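Local coordinates for centrosomal protein 43 (Homo sapiens, PDB 2D68) that is required for anchoring microtubules to centrosomes and for ciliation, and forms homodimers through its N-terminal domain, at residues L61-A66 / G72-E77. Sequence-based numbering, arbitrary orientation.
Sequences LGIIEA and GPLLLE
L74 of the segment 72-77 meets L61 and I63 of the segment 61-66 through its two methyl groups. Its CB already points toward 61-66, and CG, anti to the backbone N (chi1 -153°), spreads CD1 and CD2 between I63 and L61. CD2 of L74 reaches CD1 of L61 at 3.9 Å. CD1 of L74 meets CG2 of I63 at 4.2 Å and has OE2 of E65 nearby. A forked leucine suits this place because one residue can serve two apolar neighbours. The beta-branched I63 likewise divides its work, turning CG2 to L74 and sending CD1 to CG of E77, 4.0 Å off. E77 thus lends its aliphatic part to the contact, while its carboxylate forms a salt bridge with R80. E65 closes the margin: OE1 hydrogen-bonds with T69 OG1, and OE2 forms a salt bridge with R54. No hydrogen bond joins the segments; the contact rests mainly on apolar groups. Between L61 and I63, G62, with a positive phi (80°) that favours glycine, ends helix 54-61 in a Schellman motif, and the chain turns to bring I63 over helix 74-80. L74 also packs on L57 and A58, so helix 54-61 and the loop after it cover the start of helix 74-80 within the dimerisation domain, while L61 touches L20 of helix 16-31 and I79 of the second subunit.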
loop_
_atom_site.group_PDB
_atom_site.type_symbol
_atom_site.label_atom_id
_atom_site.label_comp_id
_atom_site.label_asym_id
_atom_site.label_seq_id
_atom_site.Cartn_x
_atom_site.Cartn_y
_atom_site.Cartn_z
ATOM N N LEU B 61 9.038 -5.537 10.221
ATOM C CA LEU B 61 8.952 -6.598 9.219
ATOM C C LEU B 61 10.210 -7.480 9.164
ATOM O O LEU B 61 10.234 -8.512 8.484
ATOM C CB LEU B 61 8.703 -5.984 7.842
ATOM C CG LEU B 61 7.347 -5.316 7.624
ATOM C CD1 LEU B 61 7.422 -4.377 6.454
ATOM C CD2 LEU B 61 6.275 -6.376 7.367
ATOM N N GLY B 62 11.261 -7.058 9.859
ATOM C CA GLY B 62 12.528 -7.808 9.856
ATOM C C GLY B 62 13.366 -7.549 8.622
ATOM O O GLY B 62 14.320 -8.296 8.331
ATOM N N ILE B 63 13.039 -6.484 7.893
ATOM C CA ILE B 63 13.796 -6.094 6.704
ATOM C C ILE B 63 15.024 -5.266 7.085
ATOM O O ILE B 63 14.931 -4.315 7.861
ATOM C CB ILE B 63 12.884 -5.344 5.699
ATOM C CG1 ILE B 63 11.822 -6.326 5.177
ATOM C CG2 ILE B 63 13.682 -4.713 4.569
ATOM C CD1 ILE B 63 10.638 -5.672 4.484
ATOM N N ILE B 64 16.182 -5.645 6.545
ATOM C CA ILE B 64 17.432 -4.913 6.793
ATOM C C ILE B 64 17.696 -3.986 5.601
ATOM O O ILE B 64 17.847 -4.455 4.473
ATOM C CB ILE B 64 18.638 -5.887 6.984
ATOM C CG1 ILE B 64 18.358 -6.930 8.070
ATOM C CG2 ILE B 64 19.928 -5.110 7.270
ATOM C CD1 ILE B 64 19.196 -8.211 7.931
ATOM N N GLU B 65 17.735 -2.668 5.818
ATOM C CA GLU B 65 18.071 -1.772 4.691
ATOM C C GLU B 65 19.424 -2.109 4.089
ATOM O O GLU B 65 20.421 -2.317 4.804
ATOM C CB GLU B 65 18.057 -0.280 5.053
ATOM C CG GLU B 65 16.725 0.256 5.483
ATOM C CD GLU B 65 15.685 0.491 4.363
ATOM O OE1 GLU B 65 15.820 0.081 3.176
ATOM O OE2 GLU B 65 14.668 1.083 4.713
ATOM N N ALA B 66 19.449 -2.155 2.767
ATOM C CA ALA B 66 20.666 -2.459 2.027
ATOM C C ALA B 66 20.560 -1.813 0.652
ATOM O O ALA B 66 19.530 -1.208 0.319
ATOM C CB ALA B 66 20.847 -3.971 1.927
ATOM N N GLY B 72 13.773 1.281 -3.583
ATOM C CA GLY B 72 12.341 1.072 -3.827
ATOM C C GLY B 72 11.524 1.325 -2.577
ATOM O O GLY B 72 12.076 1.409 -1.485
ATOM N N PRO B 73 10.195 1.441 -2.727
ATOM C CA PRO B 73 9.355 1.573 -1.537
ATOM C C PRO B 73 9.424 0.257 -0.764
ATOM O O PRO B 73 9.781 -0.785 -1.331
ATOM C CB PRO B 73 7.944 1.799 -2.113
ATOM C CG PRO B 73 8.007 1.057 -3.448
ATOM C CD PRO B 73 9.407 1.355 -3.962
ATOM N N LEU B 74 9.115 0.293 0.522
ATOM C CA LEU B 74 9.224 -0.918 1.312
ATOM C C LEU B 74 8.282 -2.022 0.801
ATOM O O LEU B 74 8.616 -3.207 0.855
ATOM C CB LEU B 74 9.000 -0.597 2.791
ATOM C CG LEU B 74 9.688 -1.536 3.758
ATOM C CD1 LEU B 74 11.206 -1.471 3.591
ATOM C CD2 LEU B 74 9.282 -1.137 5.182
ATOM N N LEU B 75 7.103 -1.643 0.301
ATOM C CA LEU B 75 6.165 -2.633 -0.256
ATOM C C LEU B 75 6.767 -3.412 -1.412
ATOM O O LEU B 75 6.378 -4.546 -1.678
ATOM C CB LEU B 75 4.865 -1.963 -0.707
ATOM C CG LEU B 75 3.821 -1.746 0.377
ATOM C CD1 LEU B 75 2.656 -0.900 -0.134
ATOM C CD2 LEU B 75 3.310 -3.095 0.930
ATOM N N LEU B 76 7.727 -2.812 -2.122
ATOM C CA LEU B 76 8.404 -3.587 -3.168
ATOM C C LEU B 76 9.106 -4.817 -2.571
ATOM O O LEU B 76 9.042 -5.925 -3.137
ATOM C CB LEU B 76 9.395 -2.713 -3.937
ATOM C CG LEU B 76 10.112 -3.507 -5.038
ATOM C CD1 LEU B 76 9.165 -4.060 -6.057
ATOM C CD2 LEU B 76 11.173 -2.631 -5.699
ATOM N N GLU B 77 9.775 -4.632 -1.436
ATOM C CA GLU B 77 10.494 -5.730 -0.799
ATOM C C GLU B 77 9.527 -6.758 -0.227
ATOM O O GLU B 77 9.742 -7.983 -0.329
ATOM C CB GLU B 77 11.413 -5.191 0.298
ATOM C CG GLU B 77 12.342 -6.257 0.862
ATOM C CD GLU B 77 13.441 -6.731 -0.096
ATOM O OE1 GLU B 77 13.420 -6.451 -1.311
ATOM O OE2 GLU B 77 14.354 -7.412 0.398
#